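Local structure of chromosome replication initiation inhibitor protein (Agrobacterium tumefaciens, 3FD3) at residues A[8-13]-A[132-137]; A[35-38]-A[44-47]; A[68-73]-A[198-203]; A[127-132]-A[143-148]. The protein probably regulates transcription by binding DNA as a LysR-family factor, and is represented here by its C-terminal effector-binding (substrate-binding) domain without the DNA-binding part. All coordinates share one frame; numbering follows the deposited sequence.

Interaction 1 of 4, residues A[8-13]-A[132-137]; sequences TNADSL and PSTDGF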
# COMPACT_ATOMS: atom_id res chain seq x y z
N THR A 8 -4.00 3.32 -11.68
CA THR A 8 -4.93 3.75 -10.62
C THR A 8 -4.14 4.60 -9.64
O THR A 8 -2.90 4.44 -9.53
CB THR A 8 -5.57 2.56 -9.86
OG1 THR A 8 -6.43 3.07 -8.83
CG2 THR A 8 -4.52 1.64 -9.21
N ASN A 9 -4.85 5.49 -8.95
CA ASN A 9 -4.30 6.16 -7.79
C ASN A 9 -4.23 5.17 -6.63
O ASN A 9 -4.99 4.20 -6.58
CB ASN A 9 -5.13 7.42 -7.42
CG ASN A 9 -6.64 7.12 -7.11
OD1 ASN A 9 -7.25 6.24 -7.68
ND2 ASN A 9 -7.24 7.96 -6.28
N ALA A 10 -3.34 5.43 -5.68
CA ALA A 10 -3.18 4.53 -4.53
C ALA A 10 -4.46 4.39 -3.72
O ALA A 10 -4.78 3.32 -3.20
CB ALA A 10 -2.04 5.02 -3.59
N ASP A 11 -5.18 5.50 -3.54
CA ASP A 11 -6.37 5.46 -2.68
C ASP A 11 -7.48 4.58 -3.29
O ASP A 11 -8.19 3.91 -2.56
CB ASP A 11 -6.86 6.87 -2.38
CG ASP A 11 -5.92 7.65 -1.47
OD1 ASP A 11 -5.21 7.02 -0.65
OD2 ASP A 11 -5.86 8.90 -1.59
N SER A 12 -7.61 4.55 -4.62
CA SER A 12 -8.54 3.58 -5.23
C SER A 12 -8.04 2.14 -5.11
O SER A 12 -8.85 1.22 -4.86
CB SER A 12 -8.85 3.93 -6.69
OG SER A 12 -9.58 5.14 -6.78
N LEU A 13 -6.74 1.93 -5.29
CA LEU A 13 -6.18 0.57 -5.10
C LEU A 13 -6.40 0.10 -3.66
O LEU A 13 -6.62 -1.09 -3.41
CB LEU A 13 -4.69 0.52 -5.46
CG LEU A 13 -4.02 -0.85 -5.40
CD1 LEU A 13 -4.74 -1.81 -6.35
CD2 LEU A 13 -2.54 -0.69 -5.75
N PRO A 132 3.97 7.66 2.02
CA PRO A 132 3.35 7.42 0.71
C PRO A 132 2.65 6.05 0.64
O PRO A 132 3.05 5.14 -0.13
CB PRO A 132 4.53 7.49 -0.23
CG PRO A 132 5.67 7.03 0.56
CD PRO A 132 5.44 7.53 1.95
N SER A 133 1.62 5.89 1.46
CA SER A 133 0.92 4.60 1.58
C SER A 133 -0.49 4.83 2.06
O SER A 133 -0.70 5.44 3.10
CB SER A 133 1.61 3.69 2.62
OG SER A 133 0.86 2.49 2.80
N THR A 134 -1.48 4.35 1.30
CA THR A 134 -2.89 4.50 1.73
C THR A 134 -3.16 3.74 3.03
O THR A 134 -3.76 4.28 4.00
CB THR A 134 -3.82 3.98 0.62
OG1 THR A 134 -3.58 4.75 -0.57
CG2 THR A 134 -5.32 4.05 1.03
N ASP A 135 -2.76 2.48 3.04
CA ASP A 135 -2.97 1.64 4.22
C ASP A 135 -2.11 2.15 5.39
O ASP A 135 -2.55 2.15 6.55
CB ASP A 135 -2.71 0.17 3.89
CG ASP A 135 -1.46 -0.05 2.99
OD1 ASP A 135 -1.38 0.45 1.81
OD2 ASP A 135 -0.57 -0.78 3.48
N GLY A 136 -0.90 2.60 5.08
CA GLY A 136 -0.01 3.18 6.10
C GLY A 136 -0.63 4.41 6.75
O GLY A 136 -0.54 4.58 7.98
N PHE A 137 -1.25 5.26 5.95
CA PHE A 137 -1.95 6.45 6.48
C PHE A 137 -2.96 6.04 7.57
O PHE A 137 -3.02 6.66 8.62
CB PHE A 137 -2.74 7.20 5.39
CG PHE A 137 -2.23 8.58 5.06
CD1 PHE A 137 -0.97 8.77 4.53
CD2 PHE A 137 -3.06 9.68 5.20
CE1 PHE A 137 -0.52 10.05 4.18
CE2 PHE A 137 -2.62 10.95 4.86
CZ PHE A 137 -1.33 11.13 4.32
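Thr134 carries this contact, meeting Ala10 and Asp11 at the start of a short helix. Thr134 CB lies 3.6 Å from Asp11 OD1, and two branches divide the neighbours between them. OG1 stands beside the backbone N (chi1 -60°), which turns the hydroxyl to the 8-13 side. There Thr134 OG1 donates a hydrogen bond of 2.8 Å to Asp11 OD1. The carboxylate receives it on its anti side, with the donor 29° out of the carboxylate plane. Thr134 OG1 also lies 3.2 Å from Ala10 O, a close approach only, and passes 3.4 Å from Ala10 CB. The methyl Thr134 CG2 runs anti to the backbone N and comes within 3.4 Å of Asp11 OD1, so one carboxylate oxygen meets both branches.

The other oxygen, Asp11 OD2, is bonded to Tyr75 OH. Held at both oxygens, the carboxylate should have little freedom to turn. A calcium ion lies about 4 Å from the Asp11 side chain (nearest atoms), so the carboxylate probably feels its positive charge.

Ser133 precedes the second helix as N-cap, and its OG accepts from Gly136 N at 2.9 Å. Asn9 has the N-cap position of the first helix. The contact therefore joins the N-terminal ends of helices 10-13 and 134-142. In LysR effector domains two Rossmann-like lobes face each other over a cleft, and this bond probably spans it. Phe105 touches both Ala10 and Thr134. Helix 10-13 follows strand 3-8 of the large mixed sheet, while helix 134-142 follows strand 128-130 of the small parallel sheet.

Interaction 2 of 4, residues A[35-38]-A[44-47]; sequences AVDD and EWLR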
# COMPACT_ATOMS: atom_id res chain seq x y z
N ALA A 35 -0.45 -0.25 -12.62
CA ALA A 35 0.52 0.80 -12.32
C ALA A 35 -0.13 1.77 -11.35
O ALA A 35 -1.27 2.24 -11.56
CB ALA A 35 0.96 1.54 -13.62
N VAL A 36 0.56 2.08 -10.26
CA VAL A 36 -0.02 2.93 -9.24
C VAL A 36 0.61 4.31 -9.41
O VAL A 36 1.84 4.45 -9.35
CB VAL A 36 0.24 2.36 -7.82
CG1 VAL A 36 -0.43 3.24 -6.73
CG2 VAL A 36 -0.19 0.89 -7.73
N ASP A 37 -0.21 5.32 -9.65
CA ASP A 37 0.29 6.63 -9.98
C ASP A 37 -0.07 7.53 -8.84
O ASP A 37 -1.25 7.78 -8.60
CB ASP A 37 -0.39 7.16 -11.22
CG ASP A 37 0.00 8.59 -11.53
OD1 ASP A 37 1.16 8.97 -11.22
OD2 ASP A 37 -0.86 9.32 -12.03
N ASP A 38 0.90 8.04 -8.10
CA ASP A 38 0.58 9.17 -7.22
C ASP A 38 1.59 10.29 -7.39
O ASP A 38 1.80 11.10 -6.49
CB ASP A 38 0.43 8.73 -5.77
CG ASP A 38 -0.58 7.60 -5.62
OD1 ASP A 38 -1.79 7.82 -5.83
OD2 ASP A 38 -0.13 6.48 -5.32
N GLU A 44 0.31 11.52 -18.95
CA GLU A 44 1.44 11.20 -19.82
C GLU A 44 1.43 9.73 -20.25
O GLU A 44 1.64 9.41 -21.42
CB GLU A 44 2.76 11.53 -19.13
CG GLU A 44 2.88 13.00 -18.70
CD GLU A 44 2.47 13.25 -17.23
OE1 GLU A 44 3.41 13.48 -16.39
OE2 GLU A 44 1.24 13.19 -16.92
N TRP A 45 1.16 8.84 -19.30
CA TRP A 45 1.10 7.41 -19.60
C TRP A 45 0.02 7.07 -20.60
O TRP A 45 0.22 6.23 -21.48
CB TRP A 45 0.84 6.60 -18.34
CG TRP A 45 1.91 6.67 -17.30
CD1 TRP A 45 3.17 7.18 -17.44
CD2 TRP A 45 1.82 6.15 -15.97
NE1 TRP A 45 3.86 7.04 -16.26
CE2 TRP A 45 3.06 6.40 -15.35
CE3 TRP A 45 0.81 5.50 -15.25
CZ2 TRP A 45 3.31 6.03 -14.03
CZ3 TRP A 45 1.06 5.13 -13.94
CH2 TRP A 45 2.31 5.40 -13.34
N LEU A 46 -1.15 7.68 -20.45
CA LEU A 46 -2.21 7.49 -21.42
C LEU A 46 -1.82 8.03 -22.80
O LEU A 46 -2.03 7.38 -23.82
CB LEU A 46 -3.50 8.14 -20.94
CG LEU A 46 -4.27 7.38 -19.85
CD1 LEU A 46 -5.27 8.29 -19.16
CD2 LEU A 46 -5.00 6.10 -20.36
N ARG A 47 -1.27 9.23 -22.81
CA ARG A 47 -0.84 9.84 -24.07
C ARG A 47 0.19 8.97 -24.78
O ARG A 47 0.14 8.81 -26.00
CB ARG A 47 -0.30 11.26 -23.82
CG ARG A 47 -0.04 12.08 -25.09
CD ARG A 47 0.83 13.32 -24.82
NE ARG A 47 0.31 14.13 -23.72
CZ ARG A 47 0.96 14.43 -22.58
NH1 ARG A 47 2.21 14.03 -22.34
NH2 ARG A 47 0.33 15.17 -21.66
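The indole of Trp45 reaches end-on into strand 31-36 and its continuation, between the CB atoms of Ala35 and Asp37. These two carbons lie on opposite sides of the ring plane, both oblique to it. The far corner of the six-membered ring does the touching. Trp45 CZ3 is 3.6 Å from Ala35 CB and 3.7 Å from Asp37 CB. Trp45 CH2 is 3.9 Å from Asp37 CB. Between the two, at the ring edge and near its plane, Val36 O stands 4.1 Å from Trp45 CH2. No hydrogen bond crosses the contact.

The ring bridges a wide gap, since the nearest CA atoms, those of Asp37 and Trp45, are 9.7 Å apart. Ala35 and Asp37 are two residues apart along an extended backbone, so both CB atoms point to the helix, and Val36 points away from it. Strand 31-36, helix 42-47 and strand 53-56 form a beta-alpha-beta crossover of the Rossmann-like lobe. It passes over strand 3-8, which lies between the two parallel strands. Trp45 bridges helix 42-47 and residues 35-37.

Asp37 meets the ring mainly through its CB. CG runs anti to the backbone N (chi1 174°), and the carboxylate is bonded to Thr42 OG1 and to the backbone N of Gln39 and His41 in the connecting loop. On the other side of the strand, Val36 packs on Ala10 and Leu13, and on Pro132 of the second subunit.

Interaction 3 of 4, residues A[68-73]-A[198-203]; sequences TPLGVL and GTARVV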
# COMPACT_ATOMS: atom_id res chain seq x y z
N THR A 68 -15.36 8.45 -18.52
CA THR A 68 -16.60 8.21 -17.79
C THR A 68 -16.45 8.62 -16.31
O THR A 68 -15.58 8.13 -15.62
CB THR A 68 -17.02 6.71 -17.84
OG1 THR A 68 -17.07 6.28 -19.20
CG2 THR A 68 -18.39 6.52 -17.22
N PRO A 69 -17.31 9.52 -15.83
CA PRO A 69 -17.24 9.82 -14.39
C PRO A 69 -17.69 8.62 -13.57
O PRO A 69 -18.66 7.96 -13.93
CB PRO A 69 -18.21 11.00 -14.21
CG PRO A 69 -18.60 11.43 -15.56
CD PRO A 69 -18.30 10.35 -16.54
N LEU A 70 -16.98 8.36 -12.48
CA LEU A 70 -17.21 7.19 -11.65
C LEU A 70 -17.98 7.49 -10.38
O LEU A 70 -18.61 6.58 -9.80
CB LEU A 70 -15.87 6.57 -11.29
CG LEU A 70 -15.06 5.95 -12.45
CD1 LEU A 70 -13.61 5.70 -11.99
CD2 LEU A 70 -15.74 4.66 -12.88
N GLY A 71 -17.90 8.73 -9.92
CA GLY A 71 -18.44 9.10 -8.60
C GLY A 71 -17.34 9.75 -7.77
O GLY A 71 -16.24 9.96 -8.26
N VAL A 72 -17.66 10.05 -6.52
CA VAL A 72 -16.80 10.84 -5.64
C VAL A 72 -16.21 9.94 -4.56
O VAL A 72 -16.94 9.16 -3.92
CB VAL A 72 -17.59 11.99 -5.01
CG1 VAL A 72 -16.95 12.47 -3.70
CG2 VAL A 72 -17.78 13.11 -6.03
N LEU A 73 -14.89 10.06 -4.37
CA LEU A 73 -14.16 9.44 -3.26
C LEU A 73 -14.12 10.47 -2.13
O LEU A 73 -13.56 11.57 -2.28
CB LEU A 73 -12.76 9.03 -3.70
CG LEU A 73 -11.95 8.23 -2.65
CD1 LEU A 73 -12.73 7.01 -2.20
CD2 LEU A 73 -10.60 7.87 -3.19
N GLY A 198 -19.74 -0.05 -12.77
CA GLY A 198 -20.72 -0.67 -11.89
C GLY A 198 -20.28 -0.77 -10.43
O GLY A 198 -21.06 -0.56 -9.51
N THR A 199 -19.02 -1.11 -10.23
CA THR A 199 -18.47 -1.21 -8.88
C THR A 199 -18.39 0.17 -8.23
O THR A 199 -18.76 0.33 -7.06
CB THR A 199 -17.07 -1.88 -8.90
OG1 THR A 199 -17.15 -3.17 -9.52
CG2 THR A 199 -16.48 -2.03 -7.48
N ALA A 200 -17.90 1.16 -8.97
CA ALA A 200 -17.80 2.51 -8.44
C ALA A 200 -19.18 3.08 -8.07
O ALA A 200 -19.32 3.81 -7.09
CB ALA A 200 -17.07 3.43 -9.42
N ARG A 201 -20.21 2.73 -8.85
CA ARG A 201 -21.58 3.15 -8.57
C ARG A 201 -22.04 2.72 -7.17
O ARG A 201 -22.76 3.46 -6.50
CB ARG A 201 -22.56 2.62 -9.63
CG ARG A 201 -23.96 3.26 -9.56
CD ARG A 201 -23.91 4.75 -9.90
NE ARG A 201 -23.14 5.00 -11.12
CZ ARG A 201 -23.60 4.80 -12.36
NH1 ARG A 201 -24.84 4.38 -12.57
NH2 ARG A 201 -22.81 5.04 -13.40
N VAL A 202 -21.62 1.54 -6.74
CA VAL A 202 -22.01 1.02 -5.44
C VAL A 202 -21.18 1.63 -4.31
O VAL A 202 -21.71 1.90 -3.24
CB VAL A 202 -21.85 -0.51 -5.41
CG1 VAL A 202 -22.09 -1.04 -4.01
CG2 VAL A 202 -22.82 -1.15 -6.41
N VAL A 203 -19.90 1.87 -4.57
CA VAL A 203 -18.94 2.26 -3.53
C VAL A 203 -18.72 3.75 -3.36
O VAL A 203 -18.51 4.23 -2.24
CB VAL A 203 -17.58 1.57 -3.82
CG1 VAL A 203 -16.51 2.05 -2.84
CG2 VAL A 203 -17.76 0.06 -3.72
O HOH W 1 -20.93 6.60 -13.52
O HOH W 2 -19.90 4.74 -11.54
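The strand backbone at Leu70 passes close to helix 190-203, with the CA atoms of Leu70 and Ala200 5.7 Å apart. Leu70 and Gly71 both pair with Leu177 of strand 165-181, and the turned backbone here is consistent with a beta bulge. Gly71 has a phi of 125°, a backbone shape that glycine adopts readily.

Ala200 CB makes the direct contact. It lies 3.5 Å from Leu70 O and 3.8 Å from Leu70 CB. Leu70 CG sits beside its backbone N (chi1 -67°), and from there Leu70 CD2 reaches to 3.9 Å from Ala200 CB. Trp16 touches both residues, so the small methyl is buried among larger groups.

At the outer rim the Arg201 side chain bends back toward the strand and meets it through water. One water donates to Leu70 O at 2.8 Å and accepts a long bond from Arg201 NE. A second donates to Pro69 O; its separation from Arg201 NH2 is too short to be trusted.

At this point the helix meets the strand through a methyl set against a leucine and its carbonyl oxygen. The polar part runs through water, which suggests a looser link at the surface than in the buried interior.

Interaction 4 of 4, residues A[127-132]-A[143-148]; sequences PTHWLP and AGMGWG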
# COMPACT_ATOMS: atom_id res chain seq x y z
N PRO A 127 3.46 20.91 10.34
CA PRO A 127 4.59 19.98 10.31
C PRO A 127 4.05 18.60 9.95
O PRO A 127 2.90 18.29 10.25
CB PRO A 127 5.11 20.01 11.75
CG PRO A 127 3.95 20.36 12.57
CD PRO A 127 3.07 21.24 11.72
N THR A 128 4.84 17.79 9.28
CA THR A 128 4.28 16.53 8.81
C THR A 128 5.27 15.40 8.80
O THR A 128 6.46 15.58 8.57
CB THR A 128 3.69 16.71 7.37
OG1 THR A 128 2.80 15.63 7.07
CG2 THR A 128 4.80 16.78 6.31
N HIS A 129 4.72 14.21 9.00
CA HIS A 129 5.40 13.01 8.57
C HIS A 129 5.08 12.79 7.09
O HIS A 129 4.04 13.22 6.61
CB HIS A 129 4.89 11.78 9.34
CG HIS A 129 4.94 11.90 10.83
ND1 HIS A 129 6.12 11.82 11.54
CD2 HIS A 129 3.95 12.00 11.75
CE1 HIS A 129 5.86 11.90 12.83
NE2 HIS A 129 4.55 12.03 12.99
N TRP A 130 5.96 12.09 6.38
CA TRP A 130 5.72 11.76 4.97
C TRP A 130 5.56 10.25 4.85
O TRP A 130 6.44 9.49 5.27
CB TRP A 130 6.87 12.25 4.11
CG TRP A 130 7.12 13.73 4.25
CD1 TRP A 130 7.93 14.35 5.17
CD2 TRP A 130 6.59 14.77 3.42
NE1 TRP A 130 7.92 15.71 4.96
CE2 TRP A 130 7.10 15.99 3.90
CE3 TRP A 130 5.72 14.78 2.32
CZ2 TRP A 130 6.77 17.22 3.32
CZ3 TRP A 130 5.40 15.99 1.74
CH2 TRP A 130 5.92 17.20 2.24
N LEU A 131 4.43 9.83 4.27
CA LEU A 131 4.02 8.44 4.33
C LEU A 131 3.26 8.09 3.05
O LEU A 131 2.04 8.27 2.97
CB LEU A 131 3.20 8.22 5.58
CG LEU A 131 2.68 6.81 5.79
CD1 LEU A 131 3.76 5.78 5.61
CD2 LEU A 131 2.03 6.75 7.16
N PRO A 132 3.97 7.66 2.02
CA PRO A 132 3.35 7.42 0.71
C PRO A 132 2.65 6.05 0.64
O PRO A 132 3.05 5.14 -0.13
CB PRO A 132 4.53 7.49 -0.23
CG PRO A 132 5.67 7.03 0.56
CD PRO A 132 5.44 7.53 1.95
N ALA A 143 -2.58 4.69 15.17
CA ALA A 143 -1.48 4.58 16.11
C ALA A 143 -1.19 5.89 16.83
O ALA A 143 -0.27 5.94 17.66
CB ALA A 143 -0.24 4.09 15.40
N GLY A 144 -1.93 6.95 16.51
CA GLY A 144 -1.72 8.25 17.19
C GLY A 144 -0.51 9.04 16.70
O GLY A 144 0.02 9.91 17.40
N MSE A 145 -0.03 8.69 15.51
CA MSE A 145 1.21 9.25 14.98
C MSE A 145 1.00 10.62 14.30
O MSE A 145 1.84 11.49 14.34
CB MSE A 145 1.76 8.22 13.99
CG MSE A 145 3.06 8.42 13.64
SE MSE A 145 3.73 6.90 12.57
CE MSE A 145 4.85 8.01 11.71
N GLY A 146 -0.17 10.80 13.70
CA GLY A 146 -0.48 12.04 13.00
C GLY A 146 -1.94 12.05 12.64
O GLY A 146 -2.67 11.08 12.89
N TRP A 147 -2.37 13.20 12.12
CA TRP A 147 -3.69 13.35 11.51
C TRP A 147 -3.55 13.45 9.99
O TRP A 147 -2.55 13.90 9.49
CB TRP A 147 -4.42 14.57 12.06
CG TRP A 147 -3.84 15.90 11.55
CD1 TRP A 147 -2.82 16.61 12.09
CD2 TRP A 147 -4.26 16.61 10.39
NE1 TRP A 147 -2.57 17.72 11.35
CE2 TRP A 147 -3.44 17.75 10.29
CE3 TRP A 147 -5.24 16.40 9.41
CZ2 TRP A 147 -3.59 18.70 9.27
CZ3 TRP A 147 -5.37 17.32 8.38
CH2 TRP A 147 -4.55 18.45 8.32
N GLY A 148 -4.58 13.01 9.27
CA GLY A 148 -4.55 13.11 7.83
C GLY A 148 -5.87 12.76 7.21
O GLY A 148 -6.80 12.35 7.90
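This is a CH-pi contact backed by a weak hydrogen bond, where strand 128-130 meets the loop after helix 134-142. Strand, helix and loop follow one another in the chain, and the contact closes that short excursion. Met145, here selenomethionine, lays its methyl CE over one face of the His129 ring. CE is 3.9 Å from the ring centroid and only 7° off the normal. The side chain reaches there because CG is anti to the backbone N (chi1 -165°) and the chain stays extended beyond it. Met145 SE is farther out, 5.2 Å from the His129 ring centroid, still over the ring. Nearer the backbone, Met145 CG lies 4.0 Å from His129 NE2.

His129 NE2 donates to Met145 O at 3.1 Å, but the bond is bent to 126°. His129 ND1 is bonded to the backbone N of Val32 of the second subunit. That Val32 also packs on Met145. Gly144, in a Schellman motif, ends the helix just before.

Since His129 ND1 receives an N-H and NE2 gives one, the imidazole is probably neutral, with its proton on NE2. Both ring nitrogens then have a partner, and the ring joins the loop of its own chain to the neighbouring subunit.

In the fold
From the N terminus, 8-13 opens interaction 1. Interaction 2 then opens and closes early, at 35-38 and 44-47, nested inside the long loop of interaction 1; the two touch through Thr8 and Asp37 and through Ala10 and Asp38. Segment 68-73 opens interaction 3, and 127-132 opens interaction 4. At 132-137 interaction 1 closes, crossing both; it shares Pro132 with interaction 4. Interaction 4 closes at 143-148, nested within interaction 3, which closes last at 198-203. Interactions 2 and 3 hold helices 42-47 and 190-203 to the main sheet. Interaction 4 lies on the other side of the chain's centre from interaction 3, and interaction 1 joins the two regions.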